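Local coordinates for taurocyamine kinase (Schistosoma mansoni, PDB 4WOD), which reversibly transfers a phosphate group from magnesium-bound ATP to taurocyamine, a guanidino compound, through a duplicated phosphagen kinase architecture, at residues A[59-64]-A[82-87]; A[68-73]-A[267-272]; A[484-489]-A[632-637]; A[685-690]-A[696-701]. The protein carries 4 engineered substitutions. All coordinates share one frame; numbering follows the deposited sequence.

Interaction 1: A[59-64]-A[82-87]; sequences ALLPRS and ADYHKV. With ARG (arginine), chain B.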
# COMPACT_ATOMS: atom_id res chain seq x y z
N ALA A 59 15.44 -7.22 -9.52
CA ALA A 59 16.37 -6.39 -8.76
C ALA A 59 16.10 -4.91 -8.99
O ALA A 59 16.02 -4.45 -10.13
CB ALA A 59 17.80 -6.74 -9.13
N LEU A 60 15.99 -4.16 -7.90
CA LEU A 60 15.69 -2.73 -7.95
C LEU A 60 16.92 -1.84 -8.22
O LEU A 60 16.81 -0.79 -8.86
CB LEU A 60 15.06 -2.32 -6.62
CG LEU A 60 14.45 -0.93 -6.58
CD1 LEU A 60 13.34 -0.86 -7.61
CD2 LEU A 60 13.91 -0.65 -5.18
N LEU A 61 18.06 -2.26 -7.71
CA LEU A 61 19.28 -1.44 -7.66
C LEU A 61 20.45 -2.04 -8.44
O LEU A 61 20.51 -3.24 -8.64
CB LEU A 61 19.70 -1.24 -6.21
CG LEU A 61 18.72 -0.42 -5.36
CD1 LEU A 61 19.20 -0.32 -3.93
CD2 LEU A 61 18.53 0.96 -5.95
N PRO A 62 21.38 -1.18 -8.90
CA PRO A 62 22.64 -1.74 -9.41
C PRO A 62 23.48 -2.25 -8.24
O PRO A 62 23.04 -2.18 -7.09
CB PRO A 62 23.32 -0.54 -10.08
CG PRO A 62 22.76 0.68 -9.31
CD PRO A 62 21.31 0.28 -9.02
N ARG A 63 24.70 -2.70 -8.52
CA ARG A 63 25.65 -2.88 -7.43
C ARG A 63 26.86 -2.03 -7.77
O ARG A 63 26.78 -1.16 -8.63
CB ARG A 63 25.98 -4.36 -7.23
CG ARG A 63 24.74 -5.24 -6.89
CD ARG A 63 24.13 -4.92 -5.49
NE ARG A 63 23.03 -5.81 -5.08
CZ ARG A 63 21.75 -5.66 -5.42
NH1 ARG A 63 21.37 -4.65 -6.20
NH2 ARG A 63 20.84 -6.52 -4.98
N SER A 64 27.98 -2.26 -7.11
CA SER A 64 29.16 -1.46 -7.41
C SER A 64 30.36 -2.36 -7.64
O SER A 64 30.62 -3.27 -6.85
CB SER A 64 29.44 -0.45 -6.29
OG SER A 64 29.35 -1.05 -5.02
N ALA A 82 19.58 9.06 -4.61
CA ALA A 82 18.59 10.09 -4.26
C ALA A 82 17.17 9.54 -4.39
O ALA A 82 16.33 9.77 -3.54
CB ALA A 82 18.78 11.33 -5.14
N ASP A 83 16.92 8.78 -5.45
CA ASP A 83 15.63 8.16 -5.67
C ASP A 83 15.28 7.10 -4.60
O ASP A 83 14.24 7.20 -3.93
CB ASP A 83 15.61 7.55 -7.08
CG ASP A 83 14.20 7.28 -7.59
OD1 ASP A 83 13.35 6.82 -6.79
OD2 ASP A 83 13.95 7.51 -8.79
N TYR A 84 16.15 6.10 -4.43
CA TYR A 84 15.91 5.00 -3.49
C TYR A 84 15.78 5.47 -2.05
O TYR A 84 14.91 5.01 -1.30
CB TYR A 84 17.03 3.95 -3.58
CG TYR A 84 16.77 2.76 -2.68
CD1 TYR A 84 15.93 1.73 -3.08
CD2 TYR A 84 17.35 2.68 -1.43
CE1 TYR A 84 15.68 0.65 -2.25
CE2 TYR A 84 17.11 1.61 -0.60
CZ TYR A 84 16.28 0.60 -1.02
OH TYR A 84 16.05 -0.46 -0.18
N HIS A 85 16.67 6.37 -1.65
CA HIS A 85 16.69 6.81 -0.26
C HIS A 85 15.79 8.03 -0.03
O HIS A 85 15.77 8.60 1.07
CB HIS A 85 18.13 7.10 0.17
CG HIS A 85 18.96 5.87 0.35
ND1 HIS A 85 18.84 5.05 1.45
CD2 HIS A 85 19.91 5.31 -0.44
CE1 HIS A 85 19.67 4.03 1.33
NE2 HIS A 85 20.34 4.17 0.20
N LYS A 86 15.05 8.40 -1.07
CA LYS A 86 14.10 9.52 -1.05
C LYS A 86 14.74 10.79 -0.52
O LYS A 86 14.25 11.39 0.43
CB LYS A 86 12.86 9.17 -0.20
CG LYS A 86 12.02 8.04 -0.77
CD LYS A 86 11.30 7.32 0.35
CE LYS A 86 10.04 6.64 -0.15
NZ LYS A 86 10.30 5.79 -1.34
N VAL A 87 15.85 11.16 -1.13
CA VAL A 87 16.62 12.32 -0.72
C VAL A 87 16.03 13.52 -1.43
O VAL A 87 15.98 13.56 -2.66
CB VAL A 87 18.12 12.17 -1.04
CG1 VAL A 87 18.89 13.43 -0.67
CG2 VAL A 87 18.70 10.95 -0.33
N ARG B . 16.88 -3.08 -3.07
CA ARG B . 17.84 -4.00 -3.62
C ARG B . 17.56 -4.55 -5.01
O ARG B . 16.44 -5.03 -5.28
CB ARG B . 18.13 -5.09 -2.66
CG ARG B . 19.13 -4.69 -1.63
CD ARG B . 20.35 -5.49 -1.90
NE ARG B . 21.37 -5.18 -0.95
CZ ARG B . 22.04 -6.09 -0.29
NH1 ARG B . 22.96 -5.74 0.56
NH2 ARG B . 21.76 -7.35 -0.49
OXT ARG B . 18.57 -4.41 -5.72

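Interaction 2: A[68-73]-A[267-272]; sequences NAYETF and FCPSNL. With ARG (arginine), chain B.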
# COMPACT_ATOMS: atom_id res chain seq x y z
N ASN A 68 34.96 2.94 -5.48
CA ASN A 68 35.11 4.16 -6.25
C ASN A 68 34.05 4.33 -7.31
O ASN A 68 34.07 5.34 -8.05
CB ASN A 68 36.47 4.21 -6.92
CG ASN A 68 37.60 4.24 -5.95
OD1 ASN A 68 38.34 3.26 -5.81
ND2 ASN A 68 37.76 5.36 -5.25
N ALA A 69 33.18 3.33 -7.45
CA ALA A 69 32.15 3.39 -8.47
C ALA A 69 31.23 4.58 -8.22
O ALA A 69 30.77 5.22 -9.17
CB ALA A 69 31.34 2.11 -8.52
N TYR A 70 30.96 4.87 -6.95
CA TYR A 70 30.01 5.91 -6.64
C TYR A 70 30.53 7.27 -7.10
O TYR A 70 29.76 8.08 -7.62
CB TYR A 70 29.69 5.92 -5.13
CG TYR A 70 28.97 4.65 -4.70
CD1 TYR A 70 27.63 4.47 -5.00
CD2 TYR A 70 29.63 3.64 -4.02
CE1 TYR A 70 26.96 3.33 -4.64
CE2 TYR A 70 28.97 2.48 -3.65
CZ TYR A 70 27.63 2.33 -3.95
OH TYR A 70 26.95 1.20 -3.59
N GLU A 71 31.83 7.50 -6.96
CA GLU A 71 32.43 8.73 -7.46
C GLU A 71 32.62 8.72 -8.99
O GLU A 71 32.28 9.69 -9.66
CB GLU A 71 33.77 8.97 -6.78
CG GLU A 71 34.52 10.19 -7.28
CD GLU A 71 33.70 11.48 -7.21
OE1 GLU A 71 33.91 12.35 -8.09
OE2 GLU A 71 32.85 11.64 -6.30
N THR A 72 33.11 7.60 -9.52
CA THR A 72 33.51 7.52 -10.94
C THR A 72 32.29 7.62 -11.86
O THR A 72 32.33 8.32 -12.88
CB THR A 72 34.27 6.22 -11.23
OG1 THR A 72 35.36 6.10 -10.31
CG2 THR A 72 34.82 6.19 -12.70
N PHE A 73 31.21 6.96 -11.48
CA PHE A 73 29.96 7.08 -12.26
C PHE A 73 28.89 7.85 -11.50
O PHE A 73 27.72 7.48 -11.45
CB PHE A 73 29.47 5.69 -12.67
CG PHE A 73 30.58 4.79 -13.17
CD1 PHE A 73 31.19 5.04 -14.39
CD2 PHE A 73 31.00 3.69 -12.42
CE1 PHE A 73 32.20 4.21 -14.87
CE2 PHE A 73 32.02 2.86 -12.89
CZ PHE A 73 32.62 3.11 -14.12
N PHE A 267 28.53 -2.41 -0.94
CA PHE A 267 28.38 -3.01 -2.28
C PHE A 267 27.03 -2.67 -2.91
O PHE A 267 26.95 -2.35 -4.10
CB PHE A 267 28.57 -4.53 -2.19
CG PHE A 267 28.44 -5.27 -3.50
CD1 PHE A 267 29.36 -5.09 -4.52
CD2 PHE A 267 27.42 -6.19 -3.68
CE1 PHE A 267 29.24 -5.81 -5.72
CE2 PHE A 267 27.30 -6.90 -4.86
CZ PHE A 267 28.21 -6.71 -5.88
N CYS A 268 25.98 -2.73 -2.12
CA CYS A 268 24.65 -2.37 -2.61
C CYS A 268 24.28 -1.00 -2.08
O CYS A 268 24.50 -0.72 -0.90
CB CYS A 268 23.61 -3.41 -2.19
SG CYS A 268 21.93 -3.01 -2.68
N PRO A 269 23.74 -0.13 -2.96
CA PRO A 269 23.37 1.23 -2.57
C PRO A 269 22.31 1.32 -1.48
O PRO A 269 22.23 2.37 -0.85
CB PRO A 269 22.82 1.84 -3.87
CG PRO A 269 23.54 1.08 -4.96
CD PRO A 269 23.66 -0.34 -4.42
N SER A 270 21.52 0.27 -1.26
CA SER A 270 20.46 0.33 -0.26
C SER A 270 20.99 0.44 1.17
O SER A 270 20.30 0.94 2.07
CB SER A 270 19.54 -0.89 -0.37
OG SER A 270 20.23 -2.09 -0.06
N ASN A 271 22.22 -0.03 1.38
CA ASN A 271 22.84 -0.07 2.71
C ASN A 271 23.91 0.98 2.97
O ASN A 271 24.77 0.78 3.82
CB ASN A 271 23.45 -1.44 2.96
CG ASN A 271 22.40 -2.50 3.24
OD1 ASN A 271 21.48 -2.28 4.03
ND2 ASN A 271 22.52 -3.63 2.57
N LEU A 272 23.88 2.09 2.23
CA LEU A 272 24.81 3.20 2.44
C LEU A 272 24.47 3.99 3.70
O LEU A 272 23.39 3.79 4.31
CB LEU A 272 24.80 4.14 1.23
CG LEU A 272 25.32 3.54 -0.07
CD1 LEU A 272 24.96 4.46 -1.26
CD2 LEU A 272 26.85 3.26 -0.03
N ARG B . 16.88 -3.08 -3.07
CA ARG B . 17.84 -4.00 -3.62
C ARG B . 17.56 -4.55 -5.01
O ARG B . 16.44 -5.03 -5.28
CB ARG B . 18.13 -5.09 -2.66
CG ARG B . 19.13 -4.69 -1.63
CD ARG B . 20.35 -5.49 -1.90
NE ARG B . 21.37 -5.18 -0.95
CZ ARG B . 22.04 -6.09 -0.29
NH1 ARG B . 22.96 -5.74 0.56
NH2 ARG B . 21.76 -7.35 -0.49
OXT ARG B . 18.57 -4.41 -5.72

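Interaction 3: A[484-489]-A[632-637]; sequences RVRVGR and PSNLGT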
# COMPACT_ATOMS: atom_id res chain seq x y z
N ARG A 484 -26.17 8.36 -18.38
CA ARG A 484 -25.93 7.30 -17.43
C ARG A 484 -26.83 7.56 -16.22
O ARG A 484 -27.00 8.70 -15.80
CB ARG A 484 -24.44 7.29 -17.04
CG ARG A 484 -23.93 6.16 -16.10
CD ARG A 484 -22.49 6.49 -15.66
NE ARG A 484 -21.79 5.48 -14.85
CZ ARG A 484 -21.72 5.50 -13.52
NH1 ARG A 484 -22.32 6.45 -12.83
NH2 ARG A 484 -21.04 4.55 -12.87
N VAL A 485 -27.46 6.50 -15.71
CA VAL A 485 -28.07 6.58 -14.38
C VAL A 485 -27.65 5.34 -13.62
O VAL A 485 -27.67 4.25 -14.15
CB VAL A 485 -29.63 6.66 -14.41
CG1 VAL A 485 -30.16 6.94 -12.98
CG2 VAL A 485 -30.09 7.73 -15.36
N ARG A 486 -27.25 5.51 -12.36
CA ARG A 486 -26.94 4.35 -11.55
C ARG A 486 -27.61 4.44 -10.18
O ARG A 486 -28.02 5.53 -9.74
CB ARG A 486 -25.43 4.19 -11.38
CG ARG A 486 -24.72 5.28 -10.61
CD ARG A 486 -24.71 5.05 -9.08
NE ARG A 486 -23.87 6.03 -8.39
CZ ARG A 486 -24.12 6.54 -7.19
NH1 ARG A 486 -25.20 6.19 -6.51
NH2 ARG A 486 -23.27 7.42 -6.66
N VAL A 487 -27.68 3.29 -9.50
CA VAL A 487 -28.05 3.27 -8.08
C VAL A 487 -27.14 2.34 -7.29
O VAL A 487 -26.56 1.40 -7.85
CB VAL A 487 -29.52 2.81 -7.86
CG1 VAL A 487 -30.52 3.84 -8.42
CG2 VAL A 487 -29.74 1.42 -8.44
N GLY A 488 -27.01 2.61 -5.99
CA GLY A 488 -26.42 1.64 -5.08
C GLY A 488 -27.49 0.77 -4.45
O GLY A 488 -28.62 1.22 -4.28
N ARG A 489 -27.16 -0.49 -4.13
CA ARG A 489 -28.06 -1.36 -3.35
C ARG A 489 -27.26 -2.25 -2.40
O ARG A 489 -26.14 -2.68 -2.70
CB ARG A 489 -28.94 -2.26 -4.26
CG ARG A 489 -30.02 -1.53 -5.07
CD ARG A 489 -31.20 -1.02 -4.18
NE ARG A 489 -32.28 -0.37 -4.95
CZ ARG A 489 -32.33 0.92 -5.29
NH1 ARG A 489 -31.35 1.74 -4.96
NH2 ARG A 489 -33.37 1.38 -5.98
N PRO A 632 -23.05 6.97 3.97
CA PRO A 632 -24.27 7.72 4.26
C PRO A 632 -24.56 8.79 3.20
O PRO A 632 -25.66 9.29 3.14
CB PRO A 632 -23.97 8.37 5.62
CG PRO A 632 -22.86 7.57 6.20
CD PRO A 632 -22.05 7.09 5.04
N SER A 633 -23.57 9.12 2.38
CA SER A 633 -23.78 10.10 1.32
C SER A 633 -24.72 9.58 0.24
O SER A 633 -25.31 10.37 -0.52
CB SER A 633 -22.44 10.48 0.69
OG SER A 633 -21.92 9.40 -0.07
N ASN A 634 -24.87 8.25 0.16
CA ASN A 634 -25.63 7.65 -0.93
C ASN A 634 -26.93 6.94 -0.56
O ASN A 634 -27.36 6.03 -1.27
CB ASN A 634 -24.74 6.70 -1.70
CG ASN A 634 -24.47 7.20 -3.10
OD1 ASN A 634 -25.34 7.12 -3.96
ND2 ASN A 634 -23.28 7.76 -3.31
N LEU A 635 -27.55 7.38 0.53
CA LEU A 635 -28.89 6.95 0.94
C LEU A 635 -30.08 7.52 0.16
O LEU A 635 -29.92 8.31 -0.77
CB LEU A 635 -29.09 7.31 2.41
CG LEU A 635 -28.04 6.84 3.39
CD1 LEU A 635 -28.23 7.60 4.73
CD2 LEU A 635 -28.14 5.33 3.60
N GLY A 636 -31.28 7.12 0.56
CA GLY A 636 -32.51 7.61 -0.05
C GLY A 636 -32.78 6.87 -1.35
O GLY A 636 -33.16 5.70 -1.33
N THR A 637 -32.57 7.56 -2.46
CA THR A 637 -32.69 6.95 -3.78
C THR A 637 -31.43 6.19 -4.15
O THR A 637 -31.47 5.27 -4.96
CB THR A 637 -32.91 8.00 -4.87
OG1 THR A 637 -31.77 8.87 -4.91
CG2 THR A 637 -34.16 8.81 -4.59
O HOH W 1 -33.39 4.09 -6.20

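Interaction 4: A[685-690]-A[696-701]; sequences ISNKRR and LQAAHE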
# COMPACT_ATOMS: atom_id res chain seq x y z
N ILE A 685 -22.00 16.19 -15.68
CA ILE A 685 -23.00 16.85 -14.84
C ILE A 685 -23.93 15.82 -14.21
O ILE A 685 -24.43 14.93 -14.88
CB ILE A 685 -23.86 17.85 -15.66
CG1 ILE A 685 -22.97 18.78 -16.50
CG2 ILE A 685 -24.77 18.66 -14.73
CD1 ILE A 685 -22.07 19.66 -15.66
N SER A 686 -24.16 15.94 -12.91
CA SER A 686 -25.08 15.01 -12.27
C SER A 686 -25.97 15.71 -11.24
O SER A 686 -25.64 16.80 -10.78
CB SER A 686 -24.31 13.86 -11.61
OG SER A 686 -23.33 14.35 -10.71
N ASN A 687 -27.09 15.10 -10.89
CA ASN A 687 -27.87 15.59 -9.76
C ASN A 687 -27.05 15.45 -8.50
O ASN A 687 -26.35 14.45 -8.31
CB ASN A 687 -29.20 14.86 -9.62
CG ASN A 687 -29.04 13.35 -9.43
OD1 ASN A 687 -28.65 12.64 -10.35
ND2 ASN A 687 -29.37 12.86 -8.23
N LYS A 688 -27.13 16.43 -7.62
CA LYS A 688 -26.43 16.33 -6.36
C LYS A 688 -27.27 15.60 -5.29
O LYS A 688 -26.73 14.87 -4.46
CB LYS A 688 -26.02 17.71 -5.87
CG LYS A 688 -24.89 17.70 -4.87
CD LYS A 688 -24.69 19.07 -4.25
CE LYS A 688 -26.00 19.85 -4.17
NZ LYS A 688 -26.17 20.52 -2.85
N ARG A 689 -28.59 15.76 -5.33
CA ARG A 689 -29.43 15.20 -4.28
C ARG A 689 -29.51 13.68 -4.36
O ARG A 689 -29.45 13.10 -5.44
CB ARG A 689 -30.84 15.79 -4.36
CG ARG A 689 -30.87 17.29 -4.06
CD ARG A 689 -32.23 17.88 -4.37
NE ARG A 689 -33.16 17.67 -3.27
CZ ARG A 689 -34.47 17.89 -3.34
NH1 ARG A 689 -35.02 18.31 -4.48
NH2 ARG A 689 -35.23 17.68 -2.28
N ARG A 690 -29.66 13.04 -3.20
CA ARG A 690 -29.86 11.58 -3.12
C ARG A 690 -31.03 11.23 -2.23
O ARG A 690 -31.77 10.27 -2.48
CB ARG A 690 -28.61 10.88 -2.58
CG ARG A 690 -27.37 11.09 -3.41
CD ARG A 690 -27.33 10.16 -4.60
NE ARG A 690 -26.03 10.27 -5.28
CZ ARG A 690 -25.75 11.22 -6.17
NH1 ARG A 690 -26.68 12.12 -6.49
NH2 ARG A 690 -24.55 11.28 -6.73
N LEU A 696 -37.75 9.50 -9.51
CA LEU A 696 -38.28 10.31 -10.61
C LEU A 696 -37.83 11.77 -10.50
O LEU A 696 -37.36 12.36 -11.48
CB LEU A 696 -39.80 10.21 -10.64
CG LEU A 696 -40.50 10.64 -11.92
CD1 LEU A 696 -39.97 9.84 -13.11
CD2 LEU A 696 -41.99 10.43 -11.77
N GLN A 697 -37.95 12.36 -9.31
CA GLN A 697 -37.52 13.74 -9.13
C GLN A 697 -36.01 13.86 -9.32
O GLN A 697 -35.54 14.83 -9.93
CB GLN A 697 -37.95 14.27 -7.75
CG GLN A 697 -39.46 14.35 -7.59
CD GLN A 697 -39.91 14.60 -6.15
OE1 GLN A 697 -39.31 14.11 -5.19
NE2 GLN A 697 -40.99 15.36 -6.01
N ALA A 698 -35.26 12.89 -8.81
CA ALA A 698 -33.80 12.91 -8.97
C ALA A 698 -33.42 13.00 -10.44
O ALA A 698 -32.60 13.83 -10.84
CB ALA A 698 -33.17 11.67 -8.32
N ALA A 699 -34.00 12.13 -11.25
CA ALA A 699 -33.69 12.12 -12.67
C ALA A 699 -34.23 13.38 -13.36
O ALA A 699 -33.61 13.89 -14.29
CB ALA A 699 -34.24 10.85 -13.32
N HIS A 700 -35.37 13.88 -12.90
CA HIS A 700 -35.96 15.07 -13.51
C HIS A 700 -35.17 16.33 -13.17
O HIS A 700 -35.02 17.21 -14.02
CB HIS A 700 -37.41 15.24 -13.09
CG HIS A 700 -38.15 16.25 -13.91
ND1 HIS A 700 -39.08 17.12 -13.37
CD2 HIS A 700 -38.11 16.53 -15.24
CE1 HIS A 700 -39.58 17.88 -14.33
NE2 HIS A 700 -39.00 17.55 -15.47
N GLU A 701 -34.65 16.40 -11.94
CA GLU A 701 -33.80 17.51 -11.56
C GLU A 701 -32.59 17.59 -12.48
O GLU A 701 -32.26 18.68 -12.97
CB GLU A 701 -33.37 17.41 -10.09
CG GLU A 701 -34.46 17.84 -9.13
CD GLU A 701 -33.97 18.08 -7.72
OE1 GLU A 701 -32.75 18.27 -7.52
OE2 GLU A 701 -34.82 18.09 -6.81
O HOH W 2 -30.03 17.45 -7.59

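Interaction 1: A[59-64]-A[82-87]
L61 lays its CD1 methyl over the face of the Y84 ring, a CH-pi contact in which L61 CD1 stands 3.9 Å from the centroid of the Y84 ring and only 10° off the normal. The two side chains meet at about a right angle, so the leucine abuts the ring through one branch, while its other methyl, CD2, rests near the rim at Y84 CD1. L60 comes to the same ring from a different quarter. L60 CD2 lies at the edge, close to the ring plane and 3.7 Å from Y84 CE1. Turning CG of Y84 anti to its own backbone nitrogen (chi1 -177°) carries the phenol off the last turn of helix 74-84 to meet both leucines; beyond it a Schellman motif with K86 as C-prime residue ends the helix.

The backbone beneath these leucines grips the bound arginine. L60 N donates to the ligand O over 2.8 Å in a nearly straight bond, and L61 N reaches the ligand OXT at 3.0 Å. R63 NH1 adds a bond to the ligand OXT at 2.9 Å and R63 NH2 a weak one, while the ligand CD lies over one face of the R63 guanidinium. R63 NH1 also donates to P62 O (3.1 Å), in the guanidinium plane, which helps fix the rotation of the group.

OXT therefore has three donors, R63 NH2 only weakly, and O is held by L60 N. An anion-binding loop of this kind, with an apolar flank formed by leucines and tyrosine, would probably also suit the sulfonate of taurocyamine.

Interaction 2: A[68-73]-A[267-272]
Y70 drives the end of its phenol into the loop 267-272, where P269 makes the closest side-chain approach. P269 CG sits at the edge of the tyrosine ring, close to its plane and 3.7 Å from Y70 OH, and the two side chains cross at roughly a right angle. Around Y70 OH lie P269 N at 3.5 Å and F267 O at 3.6 Å. The polar partner of Y70 OH is the carbonyl oxygen of T266, just before the loop, so the buried hydroxyl is hydrogen-bonded while its flank packs on proline. Placing CG anti to the carbonyl carbon (chi1 -65°) sends the ring from helix 69-72 toward the loop.

L272 makes the looser part. It approaches from the opposite direction, L272 CD1 lying 4.1 Å from Y70 CE1 and L272 CD2 4.1 Å from Y70 CZ. The residues that touch are all buried, and solvent is met only on the outer side of helix 69-72, where E71 is exposed.

Behind the packed face the loop lines the arginine pocket with C268, S270 and N271. C268 is the predicted active-site residue, but the model places its sulfur too close to the ligand for their spacing to be trusted.

The contact thus presses the N-terminal helical part of this repeat onto the catalytic part. Y70 meets F77 edge-to-face and touches I81, both on helix 74-84; L272 packs on I81 too, and the loop leads into strand 277-283.

Interaction 3: A[484-489]-A[632-637]
R486 and N634 approach from opposite directions, the amide oxygen meeting the edge of the guanidinium, and R486 NH1 donates to N634 OD1 over 2.7 Å in an almost straight bond (168°). The acceptor lies in the guanidinium plane, whereas the donor is tilted from the plane of the amide, the two flat groups being turned 42° apart. R486 NH2 adds a weak bond to N634 OD1 at 3.4 Å; N634 ND2, equally near NH2, is a second donor and gains nothing from it. A bend at chi2 (87°) brings the arginine tip to the loop.

R489 serves a second acceptor indirectly. R489 NH2 gives a hydrogen bond to a water oxygen 2.7 Å away, and that water donates to T637 O at 2.6 Å. Meanwhile R489 NH1 bonds G488 O at 2.9 Å, and V487 CG2 covers one guanidinium face at the rim. Together these contacts hold the group, which also makes a cation-pi contact with Y627. T637 OG1 is engaged with R690 O and M639 N.

R484, V485 and R486 belong to the predicted ATP site, so N634 probably helps position R486 there. In the fold, strand 480-489 runs between strands 588-595 and 639-646 of the antiparallel sheet, helix 599-614 packs against V485 and V487, and the loop carries P632 and L635 onto helix 437-448.

Interaction 4: A[685-690]-A[696-701]
R689 extends to E701 across a strand-turn-helix unit, in which strand 682-687 of the antiparallel catalytic sheet turns through a short loop into the C-terminal helix 695-715. From CB, which already points at the helix, the side chain passes the glutamate carboxylate one atom after another. R689 CG comes within 4.1 Å of E701 OE1. R689 CD lies closer, 3.2 Å from E701 OE1. A bend at chi3 (83°) then swings the chain from OE1 to the other oxygen: NE passes near OE2, R689 CZ stands 3.5 Å from E701 OE2, and NH1 forms the salt bridge with it. The modelled separation of 2.3 Å between R689 NH1 and E701 OE2 is too short to be taken literally, so the charge pairing is more secure than its exact length. Guanidinium and carboxylate are nearly coplanar, their planes 29° apart, and the carboxylate oxygens lie at the edge of the guanidinium.

A water makes a second bridge between the same two residues, accepting from R689 N and donating to E701 OE1 at 2.8 Å.

Deeper in, N687 is buried against the helix, its CB near A698 O and N687 ND2 4.0 Å from A698 CB. The polar end of N687 is held mainly by the adjoining strand 639-646: OD1 accepts from A641 N and ND2 donates to M639 O, with a weak further bond from ND2 to R689 O. The loop is braced from within by R690: R690 NH1 donates to N687 O at 3.0 Å, with that oxygen in its guanidinium plane, and to R689 O as well.

Overall arrangement
From the N terminus, interaction 1 closes a loop of 17 residues, and before it is complete interaction 2 has opened on helix 69-72, so the two cross; the second spans 193 residues and joins the helical part of the first repeat to its catalytic part. They touch through H85 with P269 and S64 with F267, and both reach the bound arginine. Far along the chain, interaction 3 closes a loop of 142 residues between strand 480-489 and the loop that leads into strand 639-646, and interaction 4 follows in series with just five between its segments. This pair meets through T637 and R690 beside one sheet. Interactions 1 and 3 have centres about 47 Å apart, on opposite sides of the chain's centre.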